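Local coordinates for fiber protein (Duck adenovirus 1, PDB 6ITX) that forms the capsid fibre and probably attaches the virus to host-cell receptors through its trimeric C-terminal head domain, at residues A[95-100]-A[183-188]; A[162-167]-A[260-265]; A[234-239]-A[286-291]; A[239-244]-A[267-272]. All coordinates share one frame; numbering follows the deposited sequence.

Contact 1: A[95-100]-A[183-188]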
loop_
_atom_site.group_PDB
_atom_site.type_symbol
_atom_site.label_atom_id
_atom_site.label_comp_id
_atom_site.label_asym_id
_atom_site.label_seq_id
_atom_site.Cartn_x
_atom_site.Cartn_y
_atom_site.Cartn_z
ATOM N N ARG A 95 -8.456 15.482 -8.125
ATOM C CA ARG A 95 -9.576 15.127 -8.984
ATOM C C ARG A 95 -10.139 13.776 -8.571
ATOM O O ARG A 95 -9.427 12.932 -8.015
ATOM C CB ARG A 95 -9.163 15.088 -10.460
ATOM C CG ARG A 95 -8.232 16.210 -10.804
ATOM C CD ARG A 95 -8.049 16.438 -12.281
ATOM N NE ARG A 95 -7.096 17.529 -12.440
ATOM C CZ ARG A 95 -7.401 18.730 -12.923
ATOM N NH1 ARG A 95 -6.463 19.664 -12.994
ATOM N NH2 ARG A 95 -8.639 18.993 -13.344
ATOM N N ILE A 96 -11.425 13.578 -8.847
ATOM C CA ILE A 96 -12.143 12.401 -8.390
ATOM C C ILE A 96 -13.033 11.889 -9.511
ATOM O O ILE A 96 -13.756 12.669 -10.139
ATOM C CB ILE A 96 -12.997 12.707 -7.150
ATOM C CG1 ILE A 96 -12.213 13.550 -6.134
ATOM C CG2 ILE A 96 -13.521 11.406 -6.541
ATOM C CD1 ILE A 96 -12.822 13.531 -4.763
ATOM N N ILE A 97 -12.970 10.582 -9.774
ATOM C CA ILE A 97 -13.941 9.898 -10.615
ATOM C C ILE A 97 -14.290 8.594 -9.925
ATOM O O ILE A 97 -13.562 8.108 -9.060
ATOM C CB ILE A 97 -13.460 9.588 -12.062
ATOM C CG1 ILE A 97 -12.309 8.571 -12.059
ATOM C CG2 ILE A 97 -13.139 10.863 -12.840
ATOM C CD1 ILE A 97 -12.037 7.954 -13.416
ATOM N N SER A 98 -15.408 8.017 -10.338
ATOM C CA SER A 98 -15.823 6.721 -9.843
ATOM C C SER A 98 -16.508 5.951 -10.965
ATOM O O SER A 98 -17.032 6.535 -11.918
ATOM C CB SER A 98 -16.750 6.868 -8.628
ATOM O OG SER A 98 -18.034 7.275 -9.034
ATOM N N MET A 99 -16.475 4.624 -10.861
ATOM C CA MET A 99 -17.131 3.775 -11.844
ATOM C C MET A 99 -17.880 2.657 -11.142
ATOM O O MET A 99 -17.482 2.198 -10.071
ATOM C CB MET A 99 -16.123 3.196 -12.828
ATOM C CG MET A 99 -14.911 4.087 -12.995
ATOM S SD MET A 99 -13.658 3.284 -13.979
ATOM C CE MET A 99 -12.479 4.603 -14.021
ATOM N N GLY A 100 -18.970 2.223 -11.753
ATOM C CA GLY A 100 -19.782 1.208 -11.138
ATOM C C GLY A 100 -20.729 1.805 -10.117
ATOM O O GLY A 100 -20.953 3.017 -10.059
ATOM N N PRO A 183 -17.519 6.750 -16.421
ATOM C CA PRO A 183 -17.132 7.286 -15.118
ATOM C C PRO A 183 -18.086 8.408 -14.733
ATOM O O PRO A 183 -18.857 8.915 -15.553
ATOM C CB PRO A 183 -15.697 7.796 -15.333
ATOM C CG PRO A 183 -15.289 7.329 -16.694
ATOM C CD PRO A 183 -16.553 7.096 -17.474
ATOM N N VAL A 184 -18.056 8.768 -13.457
ATOM C CA VAL A 184 -18.835 9.875 -12.921
ATOM C C VAL A 184 -17.815 10.798 -12.291
ATOM O O VAL A 184 -17.142 10.418 -11.325
ATOM C CB VAL A 184 -19.886 9.424 -11.890
ATOM C CG1 VAL A 184 -20.406 10.614 -11.115
ATOM C CG2 VAL A 184 -21.024 8.660 -12.552
ATOM N N VAL A 185 -17.674 11.994 -12.840
ATOM C CA VAL A 185 -16.656 12.914 -12.362
ATOM C C VAL A 185 -17.203 13.667 -11.161
ATOM O O VAL A 185 -18.180 14.409 -11.291
ATOM C CB VAL A 185 -16.236 13.877 -13.473
ATOM C CG1 VAL A 185 -15.099 14.768 -12.991
ATOM C CG2 VAL A 185 -15.851 13.097 -14.706
ATOM N N TRP A 186 -16.570 13.474 -9.990
ATOM C CA TRP A 186 -16.877 14.212 -8.766
ATOM C C TRP A 186 -15.960 15.400 -8.517
ATOM O O TRP A 186 -16.290 16.241 -7.678
ATOM C CB TRP A 186 -16.810 13.310 -7.530
ATOM C CG TRP A 186 -17.707 12.137 -7.588
ATOM C CD1 TRP A 186 -17.382 10.886 -8.010
ATOM C CD2 TRP A 186 -19.084 12.087 -7.209
ATOM N NE1 TRP A 186 -18.469 10.060 -7.929
ATOM C CE2 TRP A 186 -19.533 10.773 -7.443
ATOM C CE3 TRP A 186 -19.985 13.021 -6.703
ATOM C CZ2 TRP A 186 -20.845 10.371 -7.182
ATOM C CZ3 TRP A 186 -21.290 12.617 -6.438
ATOM C CH2 TRP A 186 -21.702 11.306 -6.676
ATOM N N SER A 187 -14.820 15.492 -9.189
ATOM C CA SER A 187 -14.031 16.720 -9.134
ATOM C C SER A 187 -13.259 16.875 -10.434
ATOM O O SER A 187 -12.498 15.973 -10.803
ATOM C CB SER A 187 -13.082 16.714 -7.942
ATOM O OG SER A 187 -12.216 17.833 -7.978
ATOM N N GLY A 188 -13.473 17.995 -11.128
ATOM C CA GLY A 188 -12.743 18.336 -12.337
ATOM C C GLY A 188 -13.645 18.479 -13.557
ATOM O O GLY A 188 -14.846 18.212 -13.519
#

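Contact 2: A[162-167]-A[260-265]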
loop_
_atom_site.group_PDB
_atom_site.type_symbol
_atom_site.label_atom_id
_atom_site.label_comp_id
_atom_site.label_asym_id
_atom_site.label_seq_id
_atom_site.Cartn_x
_atom_site.Cartn_y
_atom_site.Cartn_z
ATOM N N GLY A 162 -9.861 -11.672 -14.067
ATOM C CA GLY A 162 -9.228 -10.462 -14.574
ATOM C C GLY A 162 -10.276 -9.442 -14.988
ATOM O O GLY A 162 -11.312 -9.796 -15.557
ATOM N N LEU A 163 -9.995 -8.181 -14.703
ATOM C CA LEU A 163 -10.885 -7.077 -15.025
ATOM C C LEU A 163 -10.070 -5.991 -15.689
ATOM O O LEU A 163 -8.862 -5.886 -15.488
ATOM C CB LEU A 163 -11.537 -6.476 -13.781
ATOM C CG LEU A 163 -12.389 -7.413 -12.943
ATOM C CD1 LEU A 163 -12.544 -6.804 -11.578
ATOM C CD2 LEU A 163 -13.747 -7.616 -13.617
ATOM N N VAL A 164 -10.733 -5.154 -16.459
ATOM C CA VAL A 164 -10.085 -3.976 -17.000
ATOM C C VAL A 164 -10.847 -2.768 -16.507
ATOM O O VAL A 164 -12.083 -2.781 -16.455
ATOM C CB VAL A 164 -10.010 -4.009 -18.542
ATOM C CG1 VAL A 164 -9.283 -2.790 -19.073
ATOM C CG2 VAL A 164 -9.320 -5.307 -19.015
ATOM N N LEU A 165 -10.102 -1.748 -16.099
ATOM C CA LEU A 165 -10.645 -0.433 -15.797
ATOM C C LEU A 165 -10.321 0.460 -16.973
ATOM O O LEU A 165 -9.150 0.615 -17.318
ATOM C CB LEU A 165 -10.035 0.162 -14.529
ATOM C CG LEU A 165 -10.049 -0.666 -13.257
ATOM C CD1 LEU A 165 -9.908 0.277 -12.070
ATOM C CD2 LEU A 165 -11.317 -1.539 -13.159
ATOM N N CYS A 166 -11.343 1.063 -17.571
ATOM C CA CYS A 166 -11.163 1.984 -18.690
ATOM C C CYS A 166 -11.788 3.323 -18.333
ATOM O O CYS A 166 -12.905 3.635 -18.769
ATOM C CB CYS A 166 -11.766 1.427 -19.976
ATOM S SG CYS A 166 -11.206 2.344 -21.414
ATOM N N PRO A 167 -11.095 4.144 -17.549
ATOM C CA PRO A 167 -11.651 5.466 -17.202
ATOM C C PRO A 167 -11.891 6.361 -18.408
ATOM O O PRO A 167 -12.642 7.337 -18.297
ATOM C CB PRO A 167 -10.594 6.063 -16.256
ATOM C CG PRO A 167 -9.372 5.245 -16.445
ATOM C CD PRO A 167 -9.787 3.890 -16.929
ATOM N N LEU A 260 -3.973 5.309 -25.359
ATOM C CA LEU A 260 -4.042 5.409 -23.907
ATOM C C LEU A 260 -3.944 4.048 -23.224
ATOM O O LEU A 260 -4.306 3.013 -23.793
ATOM C CB LEU A 260 -5.350 6.071 -23.491
ATOM C CG LEU A 260 -5.536 7.525 -23.886
ATOM C CD1 LEU A 260 -6.647 8.129 -23.038
ATOM C CD2 LEU A 260 -4.222 8.283 -23.716
ATOM N N ASN A 261 -3.485 4.070 -21.967
ATOM C CA ASN A 261 -3.278 2.869 -21.160
ATOM C C ASN A 261 -4.468 2.666 -20.228
ATOM O O ASN A 261 -4.807 3.560 -19.444
ATOM C CB ASN A 261 -2.002 2.974 -20.319
ATOM C CG ASN A 261 -0.736 2.972 -21.148
ATOM O OD1 ASN A 261 -0.664 2.365 -22.212
ATOM N ND2 ASN A 261 0.283 3.639 -20.639
ATOM N N ALA A 262 -5.080 1.486 -20.289
ATOM C CA ALA A 262 -6.073 1.126 -19.293
ATOM C C ALA A 262 -5.353 0.398 -18.164
ATOM O O ALA A 262 -4.128 0.258 -18.190
ATOM C CB ALA A 262 -7.186 0.288 -19.920
ATOM N N ILE A 263 -6.099 -0.072 -17.158
ATOM C CA ILE A 263 -5.516 -0.808 -16.037
ATOM C C ILE A 263 -6.113 -2.210 -15.992
ATOM O O ILE A 263 -7.338 -2.364 -15.905
ATOM C CB ILE A 263 -5.736 -0.096 -14.698
ATOM C CG1 ILE A 263 -5.033 1.252 -14.697
ATOM C CG2 ILE A 263 -5.194 -0.932 -13.574
ATOM C CD1 ILE A 263 -6.002 2.391 -14.923
ATOM N N TYR A 264 -5.243 -3.227 -16.052
ATOM C CA TYR A 264 -5.628 -4.620 -15.860
ATOM C C TYR A 264 -5.462 -5.001 -14.396
ATOM O O TYR A 264 -4.503 -4.595 -13.732
ATOM C CB TYR A 264 -4.778 -5.553 -16.731
ATOM C CG TYR A 264 -5.102 -7.035 -16.609
ATOM C CD1 TYR A 264 -6.329 -7.546 -17.045
ATOM C CD2 TYR A 264 -4.176 -7.930 -16.086
ATOM C CE1 TYR A 264 -6.629 -8.904 -16.951
ATOM C CE2 TYR A 264 -4.462 -9.304 -15.995
ATOM C CZ TYR A 264 -5.692 -9.787 -16.426
ATOM O OH TYR A 264 -5.988 -11.147 -16.331
ATOM N N MET A 265 -6.405 -5.777 -13.890
ATOM C CA MET A 265 -6.404 -6.173 -12.493
ATOM C C MET A 265 -6.797 -7.628 -12.429
ATOM O O MET A 265 -7.912 -7.976 -12.822
ATOM C CB MET A 265 -7.376 -5.325 -11.692
ATOM C CG MET A 265 -7.041 -3.865 -11.811
ATOM S SD MET A 265 -7.863 -2.925 -10.562
ATOM C CE MET A 265 -6.545 -1.874 -10.065
#

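Contact 3: A[234-239]-A[286-291]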
loop_
_atom_site.group_PDB
_atom_site.type_symbol
_atom_site.label_atom_id
_atom_site.label_comp_id
_atom_site.label_asym_id
_atom_site.label_seq_id
_atom_site.Cartn_x
_atom_site.Cartn_y
_atom_site.Cartn_z
ATOM N N THR A 234 -15.054 -11.278 2.169
ATOM C CA THR A 234 -16.018 -12.052 2.929
ATOM C C THR A 234 -17.048 -12.657 1.978
ATOM O O THR A 234 -16.989 -12.469 0.755
ATOM C CB THR A 234 -16.687 -11.191 3.984
ATOM O OG1 THR A 234 -17.469 -12.039 4.819
ATOM C CG2 THR A 234 -17.573 -10.145 3.324
ATOM N N GLY A 235 -18.004 -13.389 2.542
ATOM C CA GLY A 235 -19.020 -14.004 1.709
ATOM C C GLY A 235 -19.856 -14.993 2.496
ATOM O O GLY A 235 -19.858 -14.980 3.729
ATOM N N THR A 236 -20.567 -15.844 1.752
ATOM C CA THR A 236 -21.420 -16.858 2.354
ATOM C C THR A 236 -20.627 -17.717 3.337
ATOM O O THR A 236 -19.418 -17.890 3.205
ATOM C CB THR A 236 -22.053 -17.721 1.254
ATOM O OG1 THR A 236 -22.593 -16.871 0.229
ATOM C CG2 THR A 236 -23.159 -18.584 1.794
ATOM N N THR A 237 -21.335 -18.283 4.315
ATOM C CA THR A 237 -20.694 -18.856 5.494
ATOM C C THR A 237 -19.747 -20.004 5.148
ATOM O O THR A 237 -18.622 -20.070 5.671
ATOM C CB THR A 237 -21.747 -19.305 6.503
ATOM O OG1 THR A 237 -22.191 -18.163 7.254
ATOM C CG2 THR A 237 -21.181 -20.352 7.456
ATOM N N GLY A 238 -20.141 -20.904 4.280
ATOM C CA GLY A 238 -19.047 -21.860 4.209
ATOM C C GLY A 238 -17.900 -21.574 3.246
ATOM O O GLY A 238 -17.192 -22.521 2.897
ATOM N N MET A 239 -17.669 -20.334 2.794
ATOM C CA MET A 239 -16.626 -20.123 1.783
ATOM C C MET A 239 -15.213 -20.368 2.343
ATOM O O MET A 239 -14.347 -20.894 1.633
ATOM C CB MET A 239 -16.739 -18.714 1.184
ATOM C CG MET A 239 -17.959 -18.529 0.260
ATOM S SD MET A 239 -18.073 -19.798 -1.054
ATOM C CE MET A 239 -16.679 -19.317 -2.076
ATOM N N ASN A 286 -27.125 -17.882 -4.979
ATOM C CA ASN A 286 -27.018 -16.724 -4.098
ATOM C C ASN A 286 -25.770 -16.752 -3.212
ATOM O O ASN A 286 -25.536 -15.795 -2.455
ATOM C CB ASN A 286 -28.272 -16.633 -3.217
ATOM C CG ASN A 286 -28.497 -17.909 -2.365
ATOM O OD1 ASN A 286 -28.582 -19.042 -2.896
ATOM N ND2 ASN A 286 -28.585 -17.725 -1.047
ATOM N N THR A 287 -24.996 -17.836 -3.251
ATOM C CA THR A 287 -23.678 -17.821 -2.642
ATOM C C THR A 287 -22.853 -16.693 -3.250
ATOM O O THR A 287 -22.854 -16.492 -4.474
ATOM C CB THR A 287 -22.978 -19.153 -2.855
ATOM O OG1 THR A 287 -23.802 -20.200 -2.340
ATOM C CG2 THR A 287 -21.655 -19.162 -2.142
ATOM N N PHE A 288 -22.151 -15.953 -2.385
ATOM C CA PHE A 288 -21.501 -14.718 -2.790
ATOM C C PHE A 288 -20.168 -14.538 -2.077
ATOM O O PHE A 288 -19.922 -15.095 -0.997
ATOM C CB PHE A 288 -22.367 -13.516 -2.479
ATOM C CG PHE A 288 -22.329 -13.117 -1.022
ATOM C CD1 PHE A 288 -22.970 -13.884 -0.063
ATOM C CD2 PHE A 288 -21.652 -11.982 -0.613
ATOM C CE1 PHE A 288 -22.948 -13.524 1.271
ATOM C CE2 PHE A 288 -21.624 -11.624 0.734
ATOM C CZ PHE A 288 -22.278 -12.394 1.668
ATOM N N PHE A 289 -19.307 -13.736 -2.703
ATOM C CA PHE A 289 -18.164 -13.141 -2.038
ATOM C C PHE A 289 -18.178 -11.643 -2.323
ATOM O O PHE A 289 -18.794 -11.171 -3.293
ATOM C CB PHE A 289 -16.823 -13.812 -2.436
ATOM C CG PHE A 289 -16.323 -13.509 -3.855
ATOM C CD1 PHE A 289 -15.770 -12.269 -4.187
ATOM C CD2 PHE A 289 -16.316 -14.502 -4.820
ATOM C CE1 PHE A 289 -15.279 -12.023 -5.471
ATOM C CE2 PHE A 289 -15.825 -14.265 -6.100
ATOM C CZ PHE A 289 -15.306 -13.031 -6.430
ATOM N N LEU A 290 -17.529 -10.897 -1.427
ATOM C CA LEU A 290 -17.548 -9.437 -1.474
ATOM C C LEU A 290 -16.242 -8.942 -0.868
ATOM O O LEU A 290 -16.008 -9.087 0.339
ATOM C CB LEU A 290 -18.764 -8.881 -0.732
ATOM C CG LEU A 290 -18.768 -7.387 -0.382
ATOM C CD1 LEU A 290 -19.072 -6.547 -1.604
ATOM C CD2 LEU A 290 -19.749 -7.097 0.723
ATOM N N THR A 291 -15.376 -8.403 -1.713
ATOM C CA THR A 291 -14.143 -7.810 -1.227
ATOM C C THR A 291 -14.455 -6.505 -0.485
ATOM O O THR A 291 -15.442 -5.823 -0.793
ATOM C CB THR A 291 -13.186 -7.524 -2.392
ATOM O OG1 THR A 291 -13.494 -6.245 -2.985
ATOM C CG2 THR A 291 -13.294 -8.615 -3.456
HETATM O O HOH W 1 -25.176 -16.378 0.608
#

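Contact 4: A[239-244]-A[267-272]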
loop_
_atom_site.group_PDB
_atom_site.type_symbol
_atom_site.label_atom_id
_atom_site.label_comp_id
_atom_site.label_asym_id
_atom_site.label_seq_id
_atom_site.Cartn_x
_atom_site.Cartn_y
_atom_site.Cartn_z
ATOM N N MET A 239 -17.669 -20.334 2.794
ATOM C CA MET A 239 -16.626 -20.123 1.783
ATOM C C MET A 239 -15.213 -20.368 2.343
ATOM O O MET A 239 -14.347 -20.894 1.633
ATOM C CB MET A 239 -16.739 -18.714 1.184
ATOM C CG MET A 239 -17.959 -18.529 0.260
ATOM S SD MET A 239 -18.073 -19.798 -1.054
ATOM C CE MET A 239 -16.679 -19.317 -2.076
ATOM N N ASN A 240 -14.966 -19.998 3.614
ATOM C CA ASN A 240 -13.703 -20.243 4.329
ATOM C C ASN A 240 -12.516 -19.606 3.620
ATOM O O ASN A 240 -11.499 -20.261 3.361
ATOM C CB ASN A 240 -13.441 -21.737 4.548
ATOM C CG ASN A 240 -14.543 -22.430 5.380
ATOM O OD1 ASN A 240 -14.853 -23.596 5.150
ATOM N ND2 ASN A 240 -15.135 -21.716 6.324
ATOM N N PHE A 241 -12.639 -18.317 3.308
ATOM C CA PHE A 241 -11.545 -17.625 2.637
ATOM C C PHE A 241 -10.323 -17.517 3.543
ATOM O O PHE A 241 -10.435 -17.326 4.759
ATOM C CB PHE A 241 -11.968 -16.229 2.198
ATOM C CG PHE A 241 -13.036 -16.230 1.167
ATOM C CD1 PHE A 241 -12.814 -16.806 -0.080
ATOM C CD2 PHE A 241 -14.278 -15.660 1.430
ATOM C CE1 PHE A 241 -13.819 -16.815 -1.061
ATOM C CE2 PHE A 241 -15.278 -15.672 0.454
ATOM C CZ PHE A 241 -15.041 -16.258 -0.792
ATOM N N THR A 242 -9.141 -17.620 2.933
ATOM C CA THR A 242 -7.886 -17.512 3.656
ATOM C C THR A 242 -7.026 -16.351 3.210
ATOM O O THR A 242 -6.090 -15.998 3.934
ATOM C CB THR A 242 -7.068 -18.802 3.524
ATOM O OG1 THR A 242 -6.952 -19.134 2.132
ATOM C CG2 THR A 242 -7.737 -19.937 4.285
ATOM N N GLY A 243 -7.312 -15.737 2.073
ATOM C CA GLY A 243 -6.532 -14.592 1.645
ATOM C C GLY A 243 -6.857 -14.195 0.219
ATOM O O GLY A 243 -7.643 -14.838 -0.482
ATOM N N GLY A 244 -6.226 -13.112 -0.201
ATOM C CA GLY A 244 -6.512 -12.553 -1.505
ATOM C C GLY A 244 -5.402 -11.633 -1.942
ATOM O O GLY A 244 -4.737 -10.991 -1.119
ATOM N N PHE A 267 -7.353 -10.798 -9.847
ATOM C CA PHE A 267 -7.615 -11.121 -8.449
ATOM C C PHE A 267 -7.399 -12.609 -8.250
ATOM O O PHE A 267 -7.910 -13.416 -9.037
ATOM C CB PHE A 267 -9.055 -10.782 -8.059
ATOM C CG PHE A 267 -9.381 -9.329 -8.115
ATOM C CD1 PHE A 267 -9.535 -8.689 -9.322
ATOM C CD2 PHE A 267 -9.548 -8.606 -6.953
ATOM C CE1 PHE A 267 -9.840 -7.354 -9.364
ATOM C CE2 PHE A 267 -9.843 -7.263 -6.985
ATOM C CZ PHE A 267 -9.995 -6.634 -8.189
ATOM N N VAL A 268 -6.661 -12.975 -7.208
ATOM C CA VAL A 268 -6.530 -14.371 -6.793
ATOM C C VAL A 268 -6.990 -14.457 -5.344
ATOM O O VAL A 268 -6.492 -13.719 -4.483
ATOM C CB VAL A 268 -5.095 -14.893 -6.949
ATOM C CG1 VAL A 268 -4.998 -16.342 -6.511
ATOM C CG2 VAL A 268 -4.656 -14.754 -8.375
ATOM N N ILE A 269 -7.942 -15.343 -5.083
ATOM C CA ILE A 269 -8.615 -15.453 -3.795
ATOM C C ILE A 269 -8.561 -16.921 -3.405
ATOM O O ILE A 269 -8.833 -17.788 -4.246
ATOM C CB ILE A 269 -10.072 -14.945 -3.890
ATOM C CG1 ILE A 269 -10.119 -13.413 -4.001
ATOM C CG2 ILE A 269 -10.914 -15.436 -2.726
ATOM C CD1 ILE A 269 -11.528 -12.860 -4.345
ATOM N N THR A 270 -8.190 -17.208 -2.158
ATOM C CA THR A 270 -7.973 -18.589 -1.739
ATOM C C THR A 270 -8.895 -18.999 -0.590
ATOM O O THR A 270 -9.398 -18.172 0.172
ATOM C CB THR A 270 -6.519 -18.821 -1.320
ATOM O OG1 THR A 270 -6.165 -17.894 -0.279
ATOM C CG2 THR A 270 -5.597 -18.664 -2.515
ATOM N N GLN A 271 -9.100 -20.306 -0.475
ATOM C CA GLN A 271 -9.971 -20.903 0.523
ATOM C C GLN A 271 -9.243 -22.070 1.185
ATOM O O GLN A 271 -8.399 -22.733 0.569
ATOM C CB GLN A 271 -11.281 -21.439 -0.092
ATOM C CG GLN A 271 -12.122 -20.485 -0.911
ATOM C CD GLN A 271 -13.224 -21.230 -1.697
ATOM O OE1 GLN A 271 -13.019 -21.640 -2.837
ATOM N NE2 GLN A 271 -14.377 -21.430 -1.070
ATOM N N SER A 272 -9.595 -22.333 2.443
ATOM C CA SER A 272 -9.056 -23.498 3.124
ATOM C C SER A 272 -9.729 -24.754 2.577
ATOM O O SER A 272 -10.637 -24.692 1.744
ATOM C CB SER A 272 -9.235 -23.353 4.627
ATOM O OG SER A 272 -10.597 -23.140 4.938
#

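Contact 1: A[95-100]-A[183-188]
Ile96, Ser98 and Pro183 give up the most surface where strand 95-100 lies antiparallel to residues 183-188. The carbonyl O of Ile96 is gripped twice, by Ser187 N at 3.2 Å and by Trp186 N at 2.9 Å, so that two successive residues face one: a classic beta bulge. The Trp186 N-H descends from well above the carbonyl plane, whereas that of Ser187 is tilted only a little from it. Beside the bulge, Ile96 sets CG1 against Ser187 CB at 3.7 Å and CB against Trp186 CB at 3.9 Å.

Ser98 exchanges backbone hydrogen bonds with Val184 and also serves the indole. Its OG is tucked between its own N and carbonyl carbon (chi1 75°), where Trp186 NE1 donates to it across 3.0 Å in a fairly straight bond (163°). The hydroxyl lies in the ring plane, at the edge of the indole, while Val184 CG1 lies over one ring face, toward its rim. On the other side of the sheet Pro183 runs side by side with Ile97, its CB 4.1 Å from Ile97 CD1, and Ile97 CG2 meets Val185 CG2 at 4.0 Å.

The other edge of strand 95-100 pairs with strand 118-131. Ser187 OG turns to Thr94 O, and Ile96 packs on Gly132 of the second subunit. Apolar contacts alone join the side chains on the Ile97 face, while on the face of Ile96 and Ser98 apolar packing is joined by a hydrogen bond that probably helps to hold the rotation of the solvent-exposed indole.

Contact 2: A[162-167]-A[260-265]
Strands 162-165 and 262-265 run antiparallel at 161° with their axes 4.7 Å apart at the closest, Leu163 pairing with Met265 and Leu165 with Ile263 through two backbone hydrogen bonds each. In the second pair, Leu165 N to Ile263 O (2.8 Å) and Ile263 N to Leu165 O (3.1 Å) are both nearly straight and lie in the plane of the accepting carbonyl.

One face carries Leu163, Leu165, Ile263 and Met265. Met265 sets CG beside its backbone N (chi1 -58°) and runs on extended to the sulfur, which lies 4.1 Å from both CG and CD1 of Leu165. Leu165 and Ile263 meet closer to the backbone, CB to CB at 4.3 Å.

This face looks across to strand 134-144, where Leu163 touches Ile141 and both Leu165 and Met265 touch Ile139; it belongs to the interior of the beta-sandwich on which adenovirus fibre heads are built. Strand 262-271 is an inner strand here, its far edge pairing with strand 241-253.

The opposite face is filled differently. Tyr264 holds CG anti to its backbone N (chi1 -180°), which lays the phenol back along the neighbouring strand: CD1 passes 3.4 Å from Leu163 O, and the hydroxyl end arrives beside Gly162, which has no side chain to stand in the way. Val164 presents CG2 to the edge of that ring, near its plane, and turns CG1 toward the Ala262 methyl, 3.8 Å from CB. The Tyr264 hydroxyl is hydrogen-bonded to Lys218 N.

Contact 3: A[234-239]-A[286-291]
Thr236 OG1 is the polar hub between 234-239 and 286-291: it accepts the Phe288 N-H at 2.8 Å (159°) and shares a hydrogen bond with a water, which in turn donates to Asn286 O. The backbone of the same threonine returns the grip, its N donating to Phe288 O at 2.9 Å. With OG1 placed beside its own N (chi1 -48°), Thr236 can thus use backbone and side chain on one residue. The Phe288 ring folds back over the neighbouring chain, so that Gly235 CA stands over one face, 3.8 Å from the ring centroid and only 18° off its normal, a CH-pi contact; the water sits at the ring's edge, in its plane.

Further along, Thr234 and Leu290 form an antiparallel hydrogen-bonded pair, Leu290 N reaching Thr234 O at 2.7 Å. The pairing joins strand 226-235 to strand 288-299, whose other edge is bonded to strand 134-144, and so belongs to a sheet of the fibre-head beta-sandwich.

Past Gly235 the chain leaves the sheet through a type I turn closed by Met239 N on Thr236 O. That turn brings Met239 back, bent twice along its chain, until its SD is 3.8 Å from Thr287 CG2, a methyl that also packs 3.7 Å from Thr236 CB. Thr287 is itself steadied by OG1 bonding to Pro284 O, and Phe289, directed to the other side of the sheet from Thr234 and Leu290, meets the ring of Phe278. At the far end, Leu290 O accepts from Asn206 ND2 of the second subunit.

Contact 4: A[239-244]-A[267-272]
Gln271 starts with CG beside its backbone N (chi1 -54°) and then runs extended, which carries its amide out to the carbonyl of Met239. There NE2 donates to Met239 O at 2.8 Å, on a lone pair in the carbonyl plane and close to the amide's own plane. A second bond from NE2 to Thr276 O and one between OE1 and Ser154 OG leave this buried amide little freedom to rotate. Thr242 and Thr270 each hold OG1 between N and carbonyl carbon (chi1 52° and 56°); the two side chains cross at about a right angle, and their hydroxyls share a hydrogen bond of 2.8 Å.

Phe241 lies alongside Gln271, its ring plane inclined moderately to that of the amide. Its CD1 rests 3.5 Å from Ile269 CG2, Met239 CB sits over one ring face near its rim, and Thr270 O lies at the ring edge. That carbonyl O also receives Thr242 N at 2.8 Å, the donor standing above the carbonyl plane.

Backbone bonds close both ends: Ser272 N meets Asn240 O at 3.0 Å, nearly in line with its C=O bond, and Thr270 N meets Gly243 O, also at 3.0 Å. Beyond them Gly244 CA comes within 3.2 Å of Val268 O in a CA-H...O contact.

Phe241 pairs with Gln271 but Gly243 with Thr270, so the register slips by one residue. Such a beta bulge is here set at the open end of the long antiparallel hairpin made by strands 241-253 and 262-271.

From the N terminus, strand 95-100 waits until 183-188 to close contact 1, and within that loop 162-167 has already begun contact 2, so the two cross; they also touch, through Pro167 against Ile97, Met99 and Pro183. Next come 234-239 and 239-244, sharing Met239. Residues 260-265 then close contact 2, 267-272 close contact 4, and 286-291 close contact 3. Contact 4 therefore falls wholly within the span of contact 3, while contact 2 crosses both. Contact 1 joins strands 95-100 and 184-187; contacts 2 and 4 flank strand 262-271 with 160-165 and 241-253; contact 3 joins 226-235 to 288-299, and Phe241 packs on Phe289 between contacts 3 and 4.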